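Local atomic coordinates of 3-dehydroshikimate dehydratase (Pseudomonas putida, PDB entry 5HMQ), a protein that converts 3-dehydroshikimate to protocatechuate and water with a divalent metal, preferably cobalt, and carries a fused C-terminal domain resembling hydroxyphenylpyruvate dioxygenase. Residues Ala447-Ala452 and Gly520-Ala525; His360-Cys365 and Glu592-Arg597; Val403-Gly408 and Asp456-Phe461; Ala470-Val475 and Lys484-Arg489. All coordinates share one frame; numbering follows the deposited sequence.

Interaction 1: residues Ala447-Ala452 and Gly520-Ala525. With MG (magnesium ion), chain L.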
# COMPACT_ATOMS: atom_id res chain seq x y z
N ALA C 447 -17.34 10.99 -7.72
CA ALA C 447 -16.71 9.76 -7.26
C ALA C 447 -15.20 9.85 -7.36
O ALA C 447 -14.66 10.45 -8.30
CB ALA C 447 -17.21 8.56 -8.08
N LEU C 448 -14.52 9.27 -6.37
CA LEU C 448 -13.07 9.18 -6.38
C LEU C 448 -12.65 7.72 -6.54
O LEU C 448 -13.28 6.82 -5.98
CB LEU C 448 -12.47 9.75 -5.09
CG LEU C 448 -12.87 11.16 -4.67
CD1 LEU C 448 -12.10 11.56 -3.41
CD2 LEU C 448 -12.69 12.18 -5.81
N ALA C 449 -11.59 7.50 -7.31
CA ALA C 449 -10.93 6.20 -7.39
C ALA C 449 -9.65 6.28 -6.57
O ALA C 449 -8.76 7.06 -6.89
CB ALA C 449 -10.64 5.82 -8.83
N LEU C 450 -9.58 5.49 -5.50
CA LEU C 450 -8.47 5.59 -4.56
C LEU C 450 -7.75 4.26 -4.41
O LEU C 450 -8.36 3.20 -4.62
CB LEU C 450 -8.97 6.05 -3.18
CG LEU C 450 -9.66 7.41 -3.10
CD1 LEU C 450 -10.27 7.63 -1.73
CD2 LEU C 450 -8.68 8.52 -3.44
N PRO C 451 -6.46 4.27 -4.08
CA PRO C 451 -5.77 3.01 -3.79
C PRO C 451 -6.40 2.32 -2.59
O PRO C 451 -6.84 2.96 -1.64
CB PRO C 451 -4.33 3.45 -3.49
CG PRO C 451 -4.20 4.81 -4.10
CD PRO C 451 -5.56 5.43 -3.99
N ALA C 452 -6.45 0.99 -2.67
CA ALA C 452 -7.10 0.20 -1.62
C ALA C 452 -6.49 0.48 -0.25
O ALA C 452 -7.20 0.50 0.76
CB ALA C 452 -7.02 -1.29 -1.95
N GLY C 520 -7.57 9.36 -8.65
CA GLY C 520 -8.09 10.68 -8.93
C GLY C 520 -9.59 10.62 -9.10
O GLY C 520 -10.26 9.73 -8.58
N VAL C 521 -10.13 11.60 -9.82
CA VAL C 521 -11.57 11.67 -10.04
C VAL C 521 -12.03 10.48 -10.86
O VAL C 521 -11.51 10.20 -11.94
CB VAL C 521 -11.95 12.99 -10.72
CG1 VAL C 521 -13.35 12.90 -11.31
CG2 VAL C 521 -11.88 14.12 -9.73
N HIS C 522 -13.03 9.76 -10.33
CA HIS C 522 -13.62 8.67 -11.07
C HIS C 522 -14.64 9.19 -12.08
O HIS C 522 -14.55 8.89 -13.27
CB HIS C 522 -14.27 7.67 -10.11
CG HIS C 522 -14.77 6.42 -10.77
ND1 HIS C 522 -16.10 6.21 -11.04
CD2 HIS C 522 -14.11 5.33 -11.21
CE1 HIS C 522 -16.25 5.03 -11.62
NE2 HIS C 522 -15.05 4.48 -11.74
N HIS C 523 -15.60 9.99 -11.61
CA HIS C 523 -16.54 10.66 -12.51
C HIS C 523 -17.23 11.79 -11.77
O HIS C 523 -17.26 11.83 -10.54
CB HIS C 523 -17.57 9.68 -13.08
CG HIS C 523 -18.59 9.21 -12.09
ND1 HIS C 523 -18.42 8.08 -11.32
CD2 HIS C 523 -19.81 9.71 -11.76
CE1 HIS C 523 -19.48 7.91 -10.55
NE2 HIS C 523 -20.34 8.88 -10.80
N ILE C 524 -17.78 12.72 -12.55
CA ILE C 524 -18.51 13.87 -12.04
C ILE C 524 -19.92 13.81 -12.61
O ILE C 524 -20.10 13.62 -13.82
CB ILE C 524 -17.82 15.20 -12.40
CG1 ILE C 524 -16.38 15.20 -11.90
CG2 ILE C 524 -18.59 16.38 -11.82
CD1 ILE C 524 -15.46 16.10 -12.69
N ALA C 525 -20.92 13.96 -11.74
CA ALA C 525 -22.31 13.78 -12.12
C ALA C 525 -23.06 15.10 -11.99
O ALA C 525 -23.05 15.72 -10.92
CB ALA C 525 -22.98 12.71 -11.26
MG MG L . -22.60 8.29 -10.38
O HOH W 1 -22.04 7.12 -8.40
O HOH W 2 -24.61 7.78 -10.26
O HOH W 3 -22.31 6.46 -11.29

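Interaction 2: residues His360-Cys365 and Glu592-Arg597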
# COMPACT_ATOMS: atom_id res chain seq x y z
N HIS C 360 0.33 14.22 -12.22
CA HIS C 360 -0.83 13.36 -12.40
C HIS C 360 -1.44 13.39 -13.80
O HIS C 360 -2.24 12.50 -14.11
CB HIS C 360 -1.93 13.72 -11.39
CG HIS C 360 -1.52 13.58 -9.96
ND1 HIS C 360 -1.13 14.65 -9.19
CD2 HIS C 360 -1.46 12.49 -9.15
CE1 HIS C 360 -0.84 14.24 -7.97
NE2 HIS C 360 -1.03 12.93 -7.92
N GLY C 361 -1.10 14.36 -14.64
CA GLY C 361 -1.78 14.56 -15.89
C GLY C 361 -3.01 15.43 -15.69
O GLY C 361 -3.16 16.09 -14.66
N PRO C 362 -3.91 15.45 -16.68
CA PRO C 362 -5.17 16.20 -16.51
C PRO C 362 -5.99 15.61 -15.38
O PRO C 362 -6.34 14.42 -15.40
CB PRO C 362 -5.86 16.05 -17.87
CG PRO C 362 -5.25 14.84 -18.48
CD PRO C 362 -3.84 14.76 -17.97
N SER C 363 -6.30 16.43 -14.39
CA SER C 363 -6.84 15.92 -13.14
C SER C 363 -7.48 17.05 -12.36
O SER C 363 -7.28 18.23 -12.65
CB SER C 363 -5.74 15.26 -12.30
OG SER C 363 -4.64 16.15 -12.15
N LEU C 364 -8.27 16.67 -11.35
CA LEU C 364 -8.84 17.63 -10.42
C LEU C 364 -7.82 17.93 -9.33
O LEU C 364 -7.51 17.06 -8.51
CB LEU C 364 -10.13 17.09 -9.81
CG LEU C 364 -10.89 18.05 -8.90
CD1 LEU C 364 -11.52 19.17 -9.71
CD2 LEU C 364 -11.94 17.32 -8.08
N CYS C 365 -7.28 19.14 -9.34
CA CYS C 365 -6.27 19.52 -8.36
C CYS C 365 -6.86 20.23 -7.15
O CYS C 365 -6.15 20.39 -6.15
CB CYS C 365 -5.21 20.42 -9.01
SG CYS C 365 -5.81 22.02 -9.58
N GLU C 592 -17.95 8.66 -22.43
CA GLU C 592 -16.69 7.94 -22.41
C GLU C 592 -15.70 8.68 -21.51
O GLU C 592 -15.87 9.87 -21.24
CB GLU C 592 -16.13 7.81 -23.82
CG GLU C 592 -16.96 6.93 -24.75
CD GLU C 592 -16.39 6.88 -26.15
OE1 GLU C 592 -15.71 7.84 -26.56
OE2 GLU C 592 -16.62 5.87 -26.85
N PRO C 593 -14.67 7.99 -21.02
CA PRO C 593 -13.66 8.68 -20.21
C PRO C 593 -12.94 9.75 -21.02
O PRO C 593 -12.62 9.56 -22.19
CB PRO C 593 -12.71 7.55 -19.80
CG PRO C 593 -13.53 6.31 -19.90
CD PRO C 593 -14.46 6.54 -21.05
N PHE C 594 -12.70 10.89 -20.38
CA PHE C 594 -11.89 11.95 -20.98
C PHE C 594 -10.43 11.53 -20.91
O PHE C 594 -9.81 11.59 -19.84
CB PHE C 594 -12.12 13.28 -20.27
CG PHE C 594 -11.18 14.37 -20.73
CD1 PHE C 594 -11.42 15.06 -21.90
CD2 PHE C 594 -10.07 14.70 -19.97
CE1 PHE C 594 -10.55 16.06 -22.32
CE2 PHE C 594 -9.20 15.70 -20.38
CZ PHE C 594 -9.44 16.38 -21.56
N GLU C 595 -9.88 11.13 -22.06
CA GLU C 595 -8.48 10.73 -22.18
C GLU C 595 -8.08 9.74 -21.09
O GLU C 595 -7.08 9.92 -20.38
CB GLU C 595 -7.57 11.95 -22.20
CG GLU C 595 -7.85 12.88 -23.37
CD GLU C 595 -6.83 13.97 -23.53
OE1 GLU C 595 -5.77 13.91 -22.87
OE2 GLU C 595 -7.08 14.90 -24.33
N GLU C 596 -8.89 8.69 -20.95
CA GLU C 596 -8.59 7.53 -20.11
C GLU C 596 -8.50 7.87 -18.63
O GLU C 596 -7.80 7.20 -17.87
CB GLU C 596 -7.30 6.83 -20.57
CG GLU C 596 -7.24 6.55 -22.07
CD GLU C 596 -8.12 5.38 -22.50
OE1 GLU C 596 -8.88 4.86 -21.67
OE2 GLU C 596 -8.05 4.99 -23.68
N ARG C 597 -9.22 8.90 -18.19
CA ARG C 597 -9.31 9.22 -16.77
C ARG C 597 -10.76 9.28 -16.32
O ARG C 597 -11.47 8.27 -16.32
CB ARG C 597 -8.61 10.55 -16.46
CG ARG C 597 -7.47 10.88 -17.37
CD ARG C 597 -6.15 10.93 -16.63
NE ARG C 597 -5.04 11.13 -17.56
CZ ARG C 597 -3.76 11.13 -17.20
NH1 ARG C 597 -3.42 10.95 -15.93
NH2 ARG C 597 -2.82 11.32 -18.12

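Interaction 3: residues Val403-Gly408 and Asp456-Phe461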
# COMPACT_ATOMS: atom_id res chain seq x y z
N VAL C 403 -7.69 23.66 2.80
CA VAL C 403 -7.30 22.49 3.57
C VAL C 403 -6.71 21.46 2.61
O VAL C 403 -7.29 21.20 1.54
CB VAL C 403 -8.49 21.90 4.35
CG1 VAL C 403 -8.07 20.63 5.08
CG2 VAL C 403 -9.04 22.92 5.32
N ARG C 404 -5.57 20.88 2.98
CA ARG C 404 -4.90 19.91 2.13
C ARG C 404 -5.57 18.55 2.27
O ARG C 404 -5.77 18.06 3.38
CB ARG C 404 -3.42 19.83 2.50
CG ARG C 404 -2.55 18.93 1.61
CD ARG C 404 -1.32 18.43 2.35
NE ARG C 404 -0.39 17.70 1.50
CZ ARG C 404 -0.36 16.38 1.33
NH1 ARG C 404 -1.23 15.60 1.97
NH2 ARG C 404 0.54 15.84 0.52
N ALA C 405 -5.92 17.95 1.13
CA ALA C 405 -6.48 16.61 1.10
C ALA C 405 -5.34 15.59 1.16
O ALA C 405 -4.18 15.96 0.97
CB ALA C 405 -7.30 16.43 -0.18
N PRO C 406 -5.63 14.32 1.47
CA PRO C 406 -4.53 13.35 1.69
C PRO C 406 -3.54 13.29 0.55
O PRO C 406 -2.35 13.04 0.78
CB PRO C 406 -5.27 12.02 1.86
CG PRO C 406 -6.58 12.42 2.44
CD PRO C 406 -6.94 13.72 1.78
N ASP C 407 -3.98 13.53 -0.69
CA ASP C 407 -3.05 13.58 -1.81
C ASP C 407 -2.52 15.01 -1.88
O ASP C 407 -2.33 15.65 -0.84
CB ASP C 407 -3.75 13.15 -3.11
CG ASP C 407 -4.86 14.09 -3.53
OD1 ASP C 407 -5.48 14.71 -2.65
OD2 ASP C 407 -5.13 14.18 -4.74
N GLY C 408 -2.26 15.53 -3.07
CA GLY C 408 -1.77 16.89 -3.12
C GLY C 408 -2.84 17.94 -3.28
O GLY C 408 -2.57 19.13 -3.08
N ASP C 456 -9.29 3.88 3.70
CA ASP C 456 -9.71 4.09 5.08
C ASP C 456 -9.20 5.42 5.62
O ASP C 456 -9.89 6.08 6.40
CB ASP C 456 -9.26 2.92 5.97
CG ASP C 456 -10.04 1.65 5.69
OD1 ASP C 456 -11.16 1.74 5.14
OD2 ASP C 456 -9.55 0.56 6.04
N SER C 457 -7.99 5.81 5.23
CA SER C 457 -7.46 7.10 5.65
C SER C 457 -8.29 8.25 5.08
O SER C 457 -8.57 9.23 5.78
CB SER C 457 -6.00 7.23 5.23
OG SER C 457 -5.39 8.35 5.85
N TRP C 458 -8.70 8.14 3.81
CA TRP C 458 -9.57 9.15 3.22
C TRP C 458 -10.93 9.17 3.91
O TRP C 458 -11.51 10.25 4.11
CB TRP C 458 -9.74 8.90 1.72
CG TRP C 458 -8.63 9.44 0.87
CD1 TRP C 458 -7.41 8.87 0.65
CD2 TRP C 458 -8.65 10.65 0.11
NE1 TRP C 458 -6.67 9.65 -0.20
CE2 TRP C 458 -7.40 10.75 -0.55
CE3 TRP C 458 -9.59 11.66 -0.09
CZ2 TRP C 458 -7.08 11.82 -1.38
CZ3 TRP C 458 -9.27 12.73 -0.92
CH2 TRP C 458 -8.02 12.80 -1.55
N VAL C 459 -11.46 8.00 4.25
CA VAL C 459 -12.76 7.93 4.92
C VAL C 459 -12.71 8.69 6.25
O VAL C 459 -13.57 9.52 6.54
CB VAL C 459 -13.19 6.47 5.12
CG1 VAL C 459 -14.39 6.39 6.04
CG2 VAL C 459 -13.49 5.81 3.78
N LEU C 460 -11.68 8.41 7.06
CA LEU C 460 -11.54 9.10 8.33
C LEU C 460 -11.28 10.59 8.13
O LEU C 460 -11.74 11.42 8.91
CB LEU C 460 -10.41 8.46 9.15
CG LEU C 460 -10.06 9.14 10.47
CD1 LEU C 460 -11.28 9.25 11.36
CD2 LEU C 460 -8.96 8.37 11.17
N PHE C 461 -10.54 10.94 7.07
CA PHE C 461 -10.27 12.34 6.77
C PHE C 461 -11.56 13.12 6.60
O PHE C 461 -11.74 14.19 7.20
CB PHE C 461 -9.39 12.43 5.52
CG PHE C 461 -9.23 13.83 4.98
CD1 PHE C 461 -8.25 14.67 5.47
CD2 PHE C 461 -10.05 14.28 3.95
CE1 PHE C 461 -8.10 15.95 4.96
CE2 PHE C 461 -9.90 15.56 3.44
CZ PHE C 461 -8.92 16.39 3.95

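Interaction 4: residues Ala470-Val475 and Lys484-Arg489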
# COMPACT_ATOMS: atom_id res chain seq x y z
N ALA C 470 -21.45 8.02 6.50
CA ALA C 470 -21.49 6.88 5.58
C ALA C 470 -22.75 6.91 4.72
O ALA C 470 -23.82 7.36 5.15
CB ALA C 470 -21.41 5.57 6.36
N ASP C 471 -22.61 6.43 3.49
CA ASP C 471 -23.70 6.43 2.52
C ASP C 471 -23.54 5.26 1.55
O ASP C 471 -23.49 5.42 0.32
CB ASP C 471 -23.76 7.77 1.78
CG ASP C 471 -25.00 7.90 0.91
OD1 ASP C 471 -26.06 7.36 1.28
OD2 ASP C 471 -24.90 8.54 -0.16
N ASP C 472 -23.43 4.05 2.08
CA ASP C 472 -23.09 2.88 1.29
C ASP C 472 -24.33 2.20 0.71
O ASP C 472 -25.45 2.40 1.17
CB ASP C 472 -22.31 1.88 2.14
CG ASP C 472 -21.23 2.55 2.97
OD1 ASP C 472 -20.35 3.22 2.39
OD2 ASP C 472 -21.28 2.43 4.21
N GLU C 473 -24.10 1.36 -0.31
CA GLU C 473 -25.15 0.69 -1.07
C GLU C 473 -24.78 -0.77 -1.27
O GLU C 473 -23.61 -1.08 -1.50
CB GLU C 473 -25.35 1.34 -2.44
CG GLU C 473 -26.13 2.63 -2.45
CD GLU C 473 -26.46 3.07 -3.86
OE1 GLU C 473 -26.11 2.33 -4.80
OE2 GLU C 473 -27.05 4.16 -4.02
N VAL C 474 -25.75 -1.66 -1.14
CA VAL C 474 -25.52 -3.09 -1.35
C VAL C 474 -26.24 -3.52 -2.63
O VAL C 474 -27.47 -3.46 -2.72
CB VAL C 474 -25.94 -3.92 -0.12
CG1 VAL C 474 -27.45 -3.91 0.15
CG2 VAL C 474 -25.40 -5.33 -0.21
N VAL C 475 -25.47 -3.89 -3.65
CA VAL C 475 -26.02 -4.43 -4.89
C VAL C 475 -25.62 -5.89 -5.01
O VAL C 475 -26.45 -6.75 -5.32
CB VAL C 475 -25.60 -3.61 -6.13
CG1 VAL C 475 -24.11 -3.75 -6.40
CG2 VAL C 475 -26.41 -4.06 -7.35
N LYS C 484 -21.05 -4.38 -2.74
CA LYS C 484 -20.95 -3.21 -1.87
C LYS C 484 -20.12 -2.10 -2.53
O LYS C 484 -18.96 -2.33 -2.90
CB LYS C 484 -20.30 -3.59 -0.52
CG LYS C 484 -20.38 -2.60 0.65
CD LYS C 484 -19.14 -1.83 0.82
CE LYS C 484 -17.92 -2.64 0.96
NZ LYS C 484 -17.91 -3.59 2.09
N SER C 485 -20.71 -0.92 -2.71
CA SER C 485 -19.98 0.25 -3.17
C SER C 485 -20.05 1.33 -2.10
O SER C 485 -21.15 1.73 -1.70
CB SER C 485 -20.52 0.76 -4.51
OG SER C 485 -21.89 1.10 -4.42
N ARG C 486 -18.89 1.80 -1.62
CA ARG C 486 -18.87 2.76 -0.52
C ARG C 486 -18.98 4.19 -1.02
O ARG C 486 -18.53 4.54 -2.11
CB ARG C 486 -17.62 2.65 0.36
CG ARG C 486 -17.37 1.35 1.07
CD ARG C 486 -16.49 1.64 2.29
NE ARG C 486 -15.29 0.82 2.39
CZ ARG C 486 -14.36 1.00 3.33
NH1 ARG C 486 -14.51 1.97 4.22
NH2 ARG C 486 -13.29 0.22 3.37
N ALA C 487 -19.59 5.03 -0.18
CA ALA C 487 -19.77 6.44 -0.48
C ALA C 487 -19.90 7.21 0.82
O ALA C 487 -20.26 6.66 1.86
CB ALA C 487 -21.01 6.68 -1.35
N LEU C 488 -19.56 8.50 0.77
CA LEU C 488 -19.74 9.41 1.89
C LEU C 488 -20.69 10.53 1.49
O LEU C 488 -21.02 10.71 0.31
CB LEU C 488 -18.40 9.97 2.37
CG LEU C 488 -17.40 8.93 2.87
CD1 LEU C 488 -16.04 9.59 3.12
CD2 LEU C 488 -17.90 8.21 4.13
N ARG C 489 -21.11 11.30 2.49
CA ARG C 489 -22.21 12.24 2.31
C ARG C 489 -22.13 13.29 3.40
O ARG C 489 -21.98 12.95 4.57
CB ARG C 489 -23.55 11.49 2.36
CG ARG C 489 -24.80 12.34 2.21
CD ARG C 489 -26.01 11.56 2.72
NE ARG C 489 -27.28 12.19 2.38
CZ ARG C 489 -27.91 13.08 3.13
NH1 ARG C 489 -27.38 13.47 4.28
NH2 ARG C 489 -29.07 13.59 2.74

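Interaction 1: residues Ala447-Ala452 and Gly520-Ala525
Ala447 O is gripped by two successive amides of the opposite strand: His522 N lies 2.7 Å from Ala447 O, above the carbonyl plane, while the bond from His523 N is long and weak. Two residues facing one make a classic beta bulge, and the antiparallel register slips by one between Ala447 and Leu448. On one side of the bulge Ala447 N reaches His523 O at 2.9 Å; on the other, Ala449 and Gly520 form a hydrogen-bonded pair with both bonds nearly straight. Gly520 has backbone angles (142°/-156°) that suit glycine.

The bulge brings two neighbouring imidazoles together. The His523 ring, whose CG stands between backbone N and carbonyl carbon (chi1 72°), lies against the methyl of Ala447, with Ala447 CB 3.4 Å from His523 CE1. Its ND1 donates to His522 ND1 at 3.0 Å, nearly straight and in the plane of the His523 ring. That bond would hold the ring's rotation and leaves His523 NE2 to bind magnesium at 2.4 Å, making His522 a second-shell residue. Three waters, His445 and Glu601 complete the ion's shell, the His-His-Glu site familiar from vicinal oxygen chelate dioxygenases. Strand 440-450 runs between strands 520-528 and 496-501, Leu448 and Leu450 rest on Trp458 of helix 455-465, and Phe599 stacks on His523.

Interaction 2: residues His360-Cys365 and Glu592-Arg597
Arg597 CG lies beside its backbone N and only roughly anti to the carbonyl carbon (chi1 -30°), and a second bend at chi2 (-116°) turns the chain toward Pro362; from there it runs straight and turns one guanidinium face to the proline ring. Pro362 CD sits over that face, toward its rim, 3.6 Å from Arg597 NH2, and the two side chains cross at about a right angle. Pro362 CG adds a contact with Arg597 NE at 3.8 Å. The same bends bring Arg597 NH1 to 2.7 Å from His360 O, the carbonyl at the end of helix 352-360, whose helix-end dipole would be expected to favour a cation there. Arg597 NH2 has its salt bridge with Glu206 of the second subunit, so the contact borders the dimer interface. Arg597 NE is buried without a polar partner in the model.

Phe594 supplies the apolar half. Its ring is met at the edge by Pro362 CB, which lies 4.2 Å from Phe594 CE2, while Glu595 CG lies over a face. Gly361, at positive phi where the helix ends, brings its CA over the same guanidinium face as Pro362 CD. Just beyond, Ser363 OG donates to Gly361 O at 2.9 Å and bridges the turn into the strand.

The contact thus joins the helix-to-strand turn between 352-360 and 363-371, in the first VOC range, to the loop linking strands 585-590 and 599-606. Val309 of helix 307-319 packs on both Pro362 and Phe594, and Trp316 meets the Phe594 ring edge-to-face.

Interaction 3: residues Val403-Gly408 and Asp456-Phe461
Pro406 is the bump and two aromatic residues one helical turn apart are the walls of its hollow: the pyrrolidine slides between Trp458 and Phe461 on helix 455-465. Its CD stands almost squarely above the Trp458 six-membered ring, 3.5 Å from the centroid and 6° off the normal. Towards the other wall the same Pro406 CD lies 3.7 Å from the Phe461 ring centroid, 5° off its normal. Both are CH-pi contacts, and Pro406 CB extends the first across the indole to 3.4 Å from Trp458 NE1. With CG anti to the backbone N (chi1 170°), the Phe461 ring reaches out from the helix to the far side of the proline.

Around the wedge, Ala405 CB comes obliquely to the indole, 3.9 Å from Trp458 CH2, and Ala405 CA touches Phe461 CZ. Asp407 OD1 approaches the edge of the indole, 3.4 Å from Trp458 CH2, and bonds to Ser409.

The contact joins the first VOC range to the second. Across it the chemistry is shape and CH-pi attraction: the proline's polarised C-H groups meet electron-rich faces, whereas the carboxylate oxygen meets an electron-poor ring edge. Trp458 NE1 is buried without a polar partner in the model, so the contact probably rests on packing rather than on polar bonds.

Interaction 4: residues Ala470-Val475 and Lys484-Arg489
Backbone hydrogen bonds join the two strands at two places. Glu473 and Ser485 make an antiparallel hydrogen-bonded pair, Ser485 N to Glu473 O at 3.1 Å and Glu473 N to Ser485 O at 3.3 Å, and a CA-H...O contact from Lys484 CA meets the same Glu473 O at 3.4 Å. Two residues back along that strand, Asp471 N donates to Ala487 O at 2.9 Å, less straight (133°).

Between them a side chain takes over the ladder. Asp472 has CG anti to its carbonyl carbon (chi1 -45°), which turns the carboxylate toward the opposite strand, where Asp472 OD1 accepts from Ala487 N at 3.2 Å. The amide meets the anti side of the oxygen, slightly out of the carboxylate plane. Thus the carboxylate satisfies the amide where the strand at 469-474 is interrupted.

Van der Waals contacts between aliphatic parts lie beside these bonds. Asp471 CB lies 3.8 Å from Arg489 CB, but their charged ends go separate ways, the carboxylate to a salt bridge with Arg496 and the guanidinium to the carbonyl of Gln491. Leu488 CD2 touches Ala470 CA at 4.1 Å.

In the fold this is a beta hairpin at the edge of the second VOC sheet, with strand 469-474 outermost within this chain and strand 484-489 bonded on its other side to 496-501; the backbone of Lys484 also hydrogen-bonds to the second subunit. Helix 455-465 packs against Arg486 and Leu488, while Tyr612 touches Asp471 and Ala487.

Interactions 1 and 4 belong to one sheet, with centres 14 Å apart: strand 496-501 separates the edge hairpin from the metal-bearing strand pair. Helix 455-465 ties three contacts together, since it carries half of interaction 3, also packs on strand 440-450 of interaction 1, and through Asp456 forms a salt bridge with Arg486 of interaction 4. Interactions 2 and 3 each connect the first VOC range with a later part of the chain, their centres about 20 Å apart, and Leu364 of interaction 2 touches Val521 of interaction 1. Along the chain, interaction 2 spans the other three. All four reach the second subunit, so the metal-bearing strand pair and the junction of the two VOC ranges both border the dimer interface.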